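Side-chain contacts in isocitrate dehydrogenase [NAD] subunit 1 (Saccharomyces cerevisiae, PDB 3BLX), which works with subunit IDH2 in an allosteric octamer that oxidatively decarboxylates isocitrate to 2-oxoglutarate with NAD(+), an essential step of the citric acid cycle: residues D34-I39 / I47-I52; F40-I45 / E341-L346; N73-K78 / L299-L304. All coordinates share one frame; numbering follows the deposited sequence.

In the fold
Contacts 1 and 2 both use helix 27-42: in contact 1 its side faces strand 47-51, and in contact 2 its C-terminal end meets helix 335-347. Contacts 1 and 3 reach the same sheet through strands 47-51 and 75-80. Contact 2 is the most buried, although its centre lies farthest from that of the chain, about 23 Å against 18 and 14 Å; a second copy of this protein packs against it, and only weakly reaches contact 1. Contacts 1 and 3 are only partly buried. The chemistry differs: guanidinium and indole at contact 1, methyls and a carboxylate paired elsewhere at contact 2, and aliphatic packing beside an imidazole at contact 3. Phe-40, of contact 2, links them by touching Trp-49 and Leu-299.

Contact 1. Residues D34-I39 / I47-I52; sequences DSVRTI and IDWETI
Arg-37 and Trp-49 carry most of this contact. Beyond CB of Arg-37, its CG is the first atom to meet the strand: it lies 3.6 Å from Trp-49 NE1 and 3.8 Å from Trp-49 CD1, placing a methylene beside the pyrrole part of the indole. The chain then bends at chi3 (-97°), carrying the head past the tryptophan instead of laying it flat on the ring. NE forms a salt bridge with Asp-34 OD1, 3.4 Å away in the guanidinium plane, its hydrogen bond weak. The segments belong to the beta-alpha-beta unit of strand 17-25, helix 27-42 and strand 47-51; the axes of 34-39 and 47-51 run roughly antiparallel (153°), 11.1 Å apart at closest approach. At the tip, NH1 comes within 3.7 Å of Thr-51 CG2, which sits at the edge of the guanidinium. The guanidinium and indole planes are 74° apart, and CZ is 5.7 Å from the centroid of the five-membered ring of Trp-49, at most a weak cation-pi attraction. Replacing Arg-37 with an alanine would probably open a gap beside Trp-49 NE1 and leave Asp-34 OD1 without this charged mate. Deeper in, Val-36 CG1 packs 4.3 Å from Trp-49 CZ2, while Ile-47 CG2 lies over one face of the indole, toward its rim.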
loop_
_atom_site.group_PDB
_atom_site.type_symbol
_atom_site.label_atom_id
_atom_site.label_comp_id
_atom_site.label_asym_id
_atom_site.label_seq_id
_atom_site.Cartn_x
_atom_site.Cartn_y
_atom_site.Cartn_z
ATOM N N ASP E 34 -3.604 32.553 -23.934
ATOM C CA ASP E 34 -3.479 32.552 -25.391
ATOM C C ASP E 34 -2.184 33.214 -25.869
ATOM O O ASP E 34 -1.573 32.785 -26.847
ATOM C CB ASP E 34 -4.701 33.174 -26.053
ATOM C CG ASP E 34 -5.942 32.278 -25.951
ATOM O OD1 ASP E 34 -5.805 31.088 -25.576
ATOM O OD2 ASP E 34 -7.059 32.760 -26.244
ATOM N N SER E 35 -1.753 34.240 -25.155
ATOM C CA SER E 35 -0.429 34.795 -25.356
ATOM C C SER E 35 0.656 33.703 -25.338
ATOM O O SER E 35 1.472 33.621 -26.251
ATOM C CB SER E 35 -0.169 35.879 -24.313
ATOM O OG SER E 35 1.184 36.267 -24.299
ATOM N N VAL E 36 0.643 32.851 -24.313
ATOM C CA VAL E 36 1.607 31.766 -24.208
ATOM C C VAL E 36 1.431 30.761 -25.349
ATOM O O VAL E 36 2.381 30.419 -26.009
ATOM C CB VAL E 36 1.513 31.044 -22.849
ATOM C CG1 VAL E 36 2.220 29.702 -22.923
ATOM C CG2 VAL E 36 2.133 31.888 -21.760
ATOM N N ARG E 37 0.215 30.282 -25.567
ATOM C CA ARG E 37 -0.069 29.382 -26.681
ATOM C C ARG E 37 0.532 29.900 -27.986
ATOM O O ARG E 37 1.143 29.136 -28.737
ATOM C CB ARG E 37 -1.568 29.206 -26.858
ATOM C CG ARG E 37 -2.094 27.915 -26.356
ATOM C CD ARG E 37 -3.425 27.625 -26.991
ATOM N NE ARG E 37 -4.516 28.017 -26.119
ATOM C CZ ARG E 37 -5.382 27.159 -25.590
ATOM N NH1 ARG E 37 -5.266 25.863 -25.872
ATOM N NH2 ARG E 37 -6.364 27.598 -24.793
ATOM N N THR E 38 0.342 31.200 -28.236
ATOM C CA THR E 38 0.821 31.886 -29.440
ATOM C C THR E 38 2.356 31.924 -29.539
ATOM O O THR E 38 2.943 31.554 -30.553
ATOM C CB THR E 38 0.255 33.344 -29.531
ATOM O OG1 THR E 38 -1.169 33.320 -29.663
ATOM C CG2 THR E 38 0.818 34.065 -30.722
ATOM N N ILE E 39 3.009 32.391 -28.495
ATOM C CA ILE E 39 4.462 32.337 -28.463
ATOM C C ILE E 39 4.997 30.910 -28.632
ATOM O O ILE E 39 6.028 30.689 -29.273
ATOM C CB ILE E 39 5.006 32.903 -27.170
ATOM C CG1 ILE E 39 4.568 34.360 -27.000
ATOM C CG2 ILE E 39 6.513 32.760 -27.122
ATOM C CD1 ILE E 39 4.967 34.980 -25.663
ATOM N N ILE E 47 5.240 20.774 -27.438
ATOM C CA ILE E 47 4.262 20.660 -26.386
ATOM C C ILE E 47 2.870 20.619 -26.973
ATOM O O ILE E 47 2.506 21.461 -27.785
ATOM C CB ILE E 47 4.405 21.819 -25.386
ATOM C CG1 ILE E 47 5.686 21.642 -24.577
ATOM C CG2 ILE E 47 3.201 21.884 -24.469
ATOM C CD1 ILE E 47 5.881 22.655 -23.509
ATOM N N ASP E 48 2.111 19.602 -26.591
ATOM C CA ASP E 48 0.700 19.500 -26.936
ATOM C C ASP E 48 -0.156 19.845 -25.715
ATOM O O ASP E 48 -0.021 19.242 -24.655
ATOM C CB ASP E 48 0.370 18.091 -27.416
ATOM C CG ASP E 48 1.004 17.744 -28.778
ATOM O OD1 ASP E 48 1.339 18.668 -29.553
ATOM O OD2 ASP E 48 1.151 16.532 -29.074
ATOM N N TRP E 49 -1.031 20.826 -25.851
ATOM C CA TRP E 49 -1.882 21.206 -24.737
ATOM C C TRP E 49 -3.069 20.277 -24.621
ATOM O O TRP E 49 -3.697 19.937 -25.614
ATOM C CB TRP E 49 -2.372 22.619 -24.914
ATOM C CG TRP E 49 -1.275 23.616 -25.166
ATOM C CD1 TRP E 49 -0.999 24.246 -26.339
ATOM C CD2 TRP E 49 -0.328 24.110 -24.208
ATOM N NE1 TRP E 49 0.064 25.089 -26.178
ATOM C CE2 TRP E 49 0.493 25.035 -24.879
ATOM C CE3 TRP E 49 -0.102 23.866 -22.849
ATOM C CZ2 TRP E 49 1.514 25.717 -24.246
ATOM C CZ3 TRP E 49 0.939 24.532 -22.227
ATOM C CH2 TRP E 49 1.725 25.449 -22.919
ATOM N N GLU E 50 -3.362 19.843 -23.403
ATOM C CA GLU E 50 -4.600 19.126 -23.153
ATOM C C GLU E 50 -5.420 20.117 -22.374
ATOM O O GLU E 50 -5.339 20.192 -21.156
ATOM C CB GLU E 50 -4.357 17.884 -22.332
ATOM C CG GLU E 50 -5.627 17.075 -22.005
ATOM C CD GLU E 50 -5.351 15.716 -21.297
ATOM O OE1 GLU E 50 -6.235 15.231 -20.564
ATOM O OE2 GLU E 50 -4.261 15.121 -21.466
ATOM N N THR E 51 -6.180 20.915 -23.097
ATOM C CA THR E 51 -6.819 22.061 -22.503
ATOM C C THR E 51 -8.130 21.696 -21.786
ATOM O O THR E 51 -8.938 20.943 -22.289
ATOM C CB THR E 51 -6.925 23.243 -23.518
ATOM O OG1 THR E 51 -8.104 23.994 -23.259
ATOM C CG2 THR E 51 -6.956 22.748 -24.938
ATOM N N ILE E 52 -8.290 22.195 -20.566
ATOM C CA ILE E 52 -9.436 21.834 -19.742
ATOM C C ILE E 52 -10.341 23.036 -19.530
ATOM O O ILE E 52 -9.915 24.068 -18.992
ATOM C CB ILE E 52 -9.028 21.301 -18.330
ATOM C CG1 ILE E 52 -8.010 20.168 -18.420
ATOM C CG2 ILE E 52 -10.264 20.826 -17.582
ATOM C CD1 ILE E 52 -8.562 18.918 -19.112
#

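Contact 2. Residues F40-I45 / E341-L346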
loop_
_atom_site.group_PDB
_atom_site.type_symbol
_atom_site.label_atom_id
_atom_site.label_comp_id
_atom_site.label_asym_id
_atom_site.label_seq_id
_atom_site.Cartn_x
_atom_site.Cartn_y
_atom_site.Cartn_z
ATOM N N PHE E 40 4.299 29.935 -28.067
ATOM C CA PHE E 40 4.772 28.549 -28.121
ATOM C C PHE E 40 4.692 27.944 -29.518
ATOM O O PHE E 40 5.621 27.297 -29.941
ATOM C CB PHE E 40 4.042 27.653 -27.104
ATOM C CG PHE E 40 4.700 27.608 -25.741
ATOM C CD1 PHE E 40 5.324 28.726 -25.213
ATOM C CD2 PHE E 40 4.648 26.472 -24.977
ATOM C CE1 PHE E 40 5.900 28.685 -23.965
ATOM C CE2 PHE E 40 5.215 26.430 -23.737
ATOM C CZ PHE E 40 5.847 27.533 -23.226
ATOM N N GLU E 41 3.587 28.143 -30.222
ATOM C CA GLU E 41 3.483 27.681 -31.601
ATOM C C GLU E 41 4.502 28.388 -32.502
ATOM O O GLU E 41 5.046 27.789 -33.429
ATOM C CB GLU E 41 2.059 27.860 -32.154
ATOM C CG GLU E 41 1.687 29.294 -32.477
ATOM C CD GLU E 41 0.359 29.419 -33.230
ATOM O OE1 GLU E 41 -0.132 30.567 -33.392
ATOM O OE2 GLU E 41 -0.188 28.372 -33.659
ATOM N N ALA E 42 4.766 29.656 -32.213
ATOM C CA ALA E 42 5.673 30.462 -33.020
ATOM C C ALA E 42 7.094 29.969 -32.894
ATOM O O ALA E 42 7.889 30.087 -33.812
ATOM C CB ALA E 42 5.601 31.918 -32.598
ATOM N N GLU E 43 7.412 29.432 -31.732
ATOM C CA GLU E 43 8.751 28.952 -31.447
ATOM C C GLU E 43 8.810 27.456 -31.774
ATOM O O GLU E 43 9.854 26.814 -31.668
ATOM C CB GLU E 43 9.051 29.194 -29.978
ATOM C CG GLU E 43 10.511 29.183 -29.643
ATOM C CD GLU E 43 11.235 30.395 -30.172
ATOM O OE1 GLU E 43 12.482 30.368 -30.232
ATOM O OE2 GLU E 43 10.561 31.375 -30.537
ATOM N N ASN E 44 7.660 26.922 -32.185
ATOM C CA ASN E 44 7.502 25.515 -32.528
ATOM C C ASN E 44 8.046 24.554 -31.455
ATOM O O ASN E 44 8.912 23.712 -31.719
ATOM C CB ASN E 44 8.110 25.223 -33.897
ATOM C CG ASN E 44 7.387 24.105 -34.625
ATOM O OD1 ASN E 44 6.158 24.050 -34.672
ATOM N ND2 ASN E 44 8.153 23.207 -35.200
ATOM N N ILE E 45 7.516 24.697 -30.244
ATOM C CA ILE E 45 7.931 23.909 -29.091
ATOM C C ILE E 45 7.143 22.602 -29.079
ATOM O O ILE E 45 5.957 22.583 -29.455
ATOM C CB ILE E 45 7.717 24.721 -27.772
ATOM C CG1 ILE E 45 8.659 25.923 -27.741
ATOM C CG2 ILE E 45 7.941 23.878 -26.532
ATOM C CD1 ILE E 45 8.538 26.798 -26.510
ATOM N N GLU E 341 5.115 41.670 -30.519
ATOM C CA GLU E 341 6.439 42.245 -30.394
ATOM C C GLU E 341 7.441 41.214 -29.884
ATOM O O GLU E 341 8.584 41.164 -30.337
ATOM C CB GLU E 341 6.429 43.451 -29.442
ATOM C CG GLU E 341 7.105 44.745 -29.976
ATOM C CD GLU E 341 8.559 44.587 -30.463
ATOM O OE1 GLU E 341 9.487 44.877 -29.673
ATOM O OE2 GLU E 341 8.775 44.213 -31.642
ATOM N N ILE E 342 7.018 40.399 -28.927
ATOM C CA ILE E 342 7.880 39.359 -28.380
ATOM C C ILE E 342 8.188 38.309 -29.440
ATOM O O ILE E 342 9.338 37.963 -29.650
ATOM C CB ILE E 342 7.251 38.695 -27.137
ATOM C CG1 ILE E 342 7.324 39.641 -25.932
ATOM C CG2 ILE E 342 7.958 37.394 -26.791
ATOM C CD1 ILE E 342 6.369 39.258 -24.814
ATOM N N ILE E 343 7.151 37.815 -30.110
ATOM C CA ILE E 343 7.308 36.861 -31.184
ATOM C C ILE E 343 8.221 37.422 -32.272
ATOM O O ILE E 343 8.985 36.678 -32.896
ATOM C CB ILE E 343 5.956 36.517 -31.798
ATOM C CG1 ILE E 343 5.105 35.776 -30.772
ATOM C CG2 ILE E 343 6.140 35.672 -33.057
ATOM C CD1 ILE E 343 3.706 35.469 -31.263
ATOM N N ASN E 344 8.144 38.736 -32.486
ATOM C CA ASN E 344 8.953 39.406 -33.492
ATOM C C ASN E 344 10.450 39.390 -33.162
ATOM O O ASN E 344 11.279 39.159 -34.042
ATOM C CB ASN E 344 8.452 40.840 -33.716
ATOM C CG ASN E 344 9.250 41.585 -34.776
ATOM O OD1 ASN E 344 9.218 41.212 -35.945
ATOM N ND2 ASN E 344 9.967 42.649 -34.369
ATOM N N LYS E 345 10.801 39.635 -31.905
ATOM C CA LYS E 345 12.213 39.589 -31.499
ATOM C C LYS E 345 12.713 38.163 -31.506
ATOM O O LYS E 345 13.917 37.927 -31.520
ATOM C CB LYS E 345 12.439 40.185 -30.103
ATOM C CG LYS E 345 11.494 41.308 -29.792
ATOM C CD LYS E 345 12.104 42.288 -28.814
ATOM C CE LYS E 345 13.052 43.235 -29.528
ATOM N NZ LYS E 345 13.450 44.347 -28.646
ATOM N N LEU E 346 11.775 37.221 -31.475
ATOM C CA LEU E 346 12.090 35.803 -31.436
ATOM C C LEU E 346 12.543 35.270 -32.794
ATOM O O LEU E 346 13.522 34.530 -32.861
ATOM C CB LEU E 346 10.885 35.013 -30.922
ATOM C CG LEU E 346 10.995 34.313 -29.558
ATOM C CD1 LEU E 346 12.197 34.755 -28.760
ATOM C CD2 LEU E 346 9.718 34.500 -28.772
#
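Glu-43 and Leu-346 meet because of two torsions in the glutamate: chi1 (-161°) sets CG opposite the backbone N, and a bend at chi2 (71°) swings the carboxylate across to the other helix. On the neighbouring pair, Ile-343 has its CG2 branch anti to the backbone N, and this is the methyl that faces Ala-42. Two meetings result. Ala-42 CB touches Ile-343 CG2 at 3.8 Å, a methyl-to-methyl contact made where the backbones come close, with the two CA atoms of Ala-42 and Ile-343 6.9 Å apart. Glu-43 OE2 lies beside Leu-346 CG and CD2, and the two side chains lie roughly perpendicular; the 3.1 Å separation of OE2 from Leu-346 CG is shorter than expected, and at 2.70 Å resolution its exact value is doubtful.

The contact joins the C-terminal end of helix 27-42 to helix 335-347, near the end of the chain. Helix 27-42 finishes in a Schellman motif: Asn-44 has positive phi (50°), Ile-45 N bonds to Phe-40 O at 3.2 Å, and Asn-44 N makes a weak bond to Glu-41 O. The turn returns Ile-45 to the Phe-40 ring, with CD1 centred over one face at 3.9 Å above the ring plane. Outside the segments, Ile-343 also packs on Lys-13 of a second copy of this protein.

OE2 gains no polar partner from Leu-346, whose touching atoms are all carbon. The charge of Glu-43 is instead matched through OE1, which forms a salt bridge with Arg-310; that pairing probably helps to keep a buried carboxylate ionised beside aliphatic neighbours.

Contact 3. Residues N73-K78 / L299-L304; sequences NKIGLK and LNHLGL
The imidazole of His-301 is the flat group that touches across this contact, and what it meets is a single methyl. Ile-75 CD1 approaches the ring obliquely, 3.8 Å from His-301 ND1 and 3.9 Å from His-301 CE1, and the two side chains cross at a slant. In fold terms this is a helix-on-sheet contact of an alpha/beta domain: helix 289-302, at its C-terminal end, packs on strand 75-80, which pairs in parallel with strand 17-25 and with strand 267-269. Ala-267 of that last strand touches both Ile-75 and His-301, so the histidine side chain meets residues of two neighbouring strands.

One isoleucine serves both helix residues. Its CG1 is anti to its carbonyl carbon (chi1 -57°), which turns that branch toward the helix: the CG1 carbon takes Leu-302 and CD1, one bond further out, takes the histidine. Leu-302 CD2 is 4.0 Å from Ile-75 CG1, and these two chains run alongside in opposite senses. Across the segments the contact is van der Waals packing, without a hydrogen bond; buried Ile-75 forms its inner part, whereas His-301 is exposed and lies toward solvent. Beyond the segments, Leu-302 also reaches Phe-18 on strand 17-25.

Directly after these residues the helix ends in a Schellman motif, with Gly-303 at phi 85°, an angle at which a CB would collide with the carbonyl O of Leu-302. The motif is closed by Gly-303 N bonded to Asn-300 O at 3.1 Å and, more weakly, by Leu-304 N to Leu-299 O, also at 3.1 Å.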
loop_
_atom_site.group_PDB
_atom_site.type_symbol
_atom_site.label_atom_id
_atom_site.label_comp_id
_atom_site.label_asym_id
_atom_site.label_seq_id
_atom_site.Cartn_x
_atom_site.Cartn_y
_atom_site.Cartn_z
ATOM N N ASN E 73 -0.839 13.726 -16.812
ATOM C CA ASN E 73 0.251 14.454 -17.449
ATOM C C ASN E 73 1.361 14.866 -16.488
ATOM O O ASN E 73 2.502 14.996 -16.893
ATOM C CB ASN E 73 -0.281 15.670 -18.213
ATOM C CG ASN E 73 -1.372 15.320 -19.185
ATOM O OD1 ASN E 73 -1.458 14.197 -19.690
ATOM N ND2 ASN E 73 -2.208 16.295 -19.475
ATOM N N LYS E 74 1.007 15.087 -15.222
ATOM C CA LYS E 74 1.954 15.485 -14.162
ATOM C C LYS E 74 2.382 16.949 -14.163
ATOM O O LYS E 74 2.863 17.440 -13.164
ATOM C CB LYS E 74 3.219 14.599 -14.153
ATOM C CG LYS E 74 2.971 13.097 -14.268
ATOM C CD LYS E 74 2.097 12.600 -13.172
ATOM C CE LYS E 74 2.205 11.099 -13.016
ATOM N NZ LYS E 74 1.740 10.416 -14.256
ATOM N N ILE E 75 2.250 17.623 -15.293
ATOM C CA ILE E 75 2.659 19.014 -15.440
ATOM C C ILE E 75 1.489 19.855 -15.936
ATOM O O ILE E 75 0.730 19.444 -16.820
ATOM C CB ILE E 75 3.837 19.141 -16.431
ATOM C CG1 ILE E 75 4.980 18.276 -15.950
ATOM C CG2 ILE E 75 4.356 20.555 -16.443
ATOM C CD1 ILE E 75 5.483 18.679 -14.553
ATOM N N GLY E 76 1.346 21.049 -15.387
ATOM C CA GLY E 76 0.244 21.905 -15.795
ATOM C C GLY E 76 0.560 23.382 -15.860
ATOM O O GLY E 76 1.440 23.880 -15.167
ATOM N N LEU E 77 -0.171 24.083 -16.715
ATOM C CA LEU E 77 -0.071 25.533 -16.816
ATOM C C LEU E 77 -1.466 26.047 -16.548
ATOM O O LEU E 77 -2.429 25.622 -17.175
ATOM C CB LEU E 77 0.403 25.973 -18.208
ATOM C CG LEU E 77 1.320 27.198 -18.290
ATOM C CD1 LEU E 77 1.005 28.005 -19.508
ATOM C CD2 LEU E 77 1.160 28.070 -17.115
ATOM N N LYS E 78 -1.565 26.968 -15.615
ATOM C CA LYS E 78 -2.850 27.384 -15.128
ATOM C C LYS E 78 -2.990 28.905 -15.166
ATOM O O LYS E 78 -2.101 29.613 -14.726
ATOM C CB LYS E 78 -3.038 26.822 -13.717
ATOM C CG LYS E 78 -4.065 27.494 -12.866
ATOM C CD LYS E 78 -4.435 26.594 -11.711
ATOM C CE LYS E 78 -4.745 27.392 -10.427
ATOM N NZ LYS E 78 -5.596 28.598 -10.671
ATOM N N LEU E 299 9.096 25.349 -18.746
ATOM C CA LEU E 299 10.037 24.866 -19.746
ATOM C C LEU E 299 11.315 24.330 -19.080
ATOM O O LEU E 299 11.753 23.216 -19.378
ATOM C CB LEU E 299 10.364 25.973 -20.752
ATOM C CG LEU E 299 9.232 26.348 -21.722
ATOM C CD1 LEU E 299 9.613 27.555 -22.541
ATOM C CD2 LEU E 299 8.829 25.193 -22.631
ATOM N N ASN E 300 11.898 25.122 -18.186
ATOM C CA ASN E 300 13.042 24.698 -17.387
ATOM C C ASN E 300 12.812 23.327 -16.757
ATOM O O ASN E 300 13.640 22.432 -16.853
ATOM C CB ASN E 300 13.326 25.702 -16.266
ATOM C CG ASN E 300 14.030 26.968 -16.764
ATOM O OD1 ASN E 300 14.571 27.011 -17.874
ATOM N ND2 ASN E 300 14.035 27.999 -15.931
ATOM N N HIS E 301 11.668 23.178 -16.114
ATOM C CA HIS E 301 11.318 21.954 -15.439
ATOM C C HIS E 301 11.189 20.757 -16.389
ATOM O O HIS E 301 11.524 19.626 -16.042
ATOM C CB HIS E 301 9.996 22.157 -14.720
ATOM C CG HIS E 301 9.742 21.159 -13.642
ATOM N ND1 HIS E 301 8.872 20.104 -13.800
ATOM C CD2 HIS E 301 10.235 21.062 -12.379
ATOM C CE1 HIS E 301 8.842 19.387 -12.689
ATOM N NE2 HIS E 301 9.648 19.956 -11.805
ATOM N N LEU E 302 10.668 20.999 -17.585
ATOM C CA LEU E 302 10.504 19.932 -18.559
ATOM C C LEU E 302 11.823 19.537 -19.209
ATOM O O LEU E 302 11.868 18.590 -19.985
ATOM C CB LEU E 302 9.532 20.372 -19.625
ATOM C CG LEU E 302 8.101 20.370 -19.145
ATOM C CD1 LEU E 302 7.210 20.967 -20.213
ATOM C CD2 LEU E 302 7.694 18.947 -18.852
ATOM N N GLY E 303 12.889 20.281 -18.904
ATOM C CA GLY E 303 14.199 20.063 -19.490
ATOM C C GLY E 303 14.446 20.737 -20.828
ATOM O O GLY E 303 15.532 20.598 -21.407
ATOM N N LEU E 304 13.434 21.441 -21.337
ATOM C CA LEU E 304 13.608 22.247 -22.527
ATOM C C LEU E 304 14.572 23.353 -22.130
ATOM O O LEU E 304 15.750 23.092 -21.915
ATOM C CB LEU E 304 12.268 22.754 -23.008
ATOM C CG LEU E 304 11.391 21.558 -23.437
ATOM C CD1 LEU E 304 10.014 21.994 -23.916
ATOM C CD2 LEU E 304 12.071 20.679 -24.509
#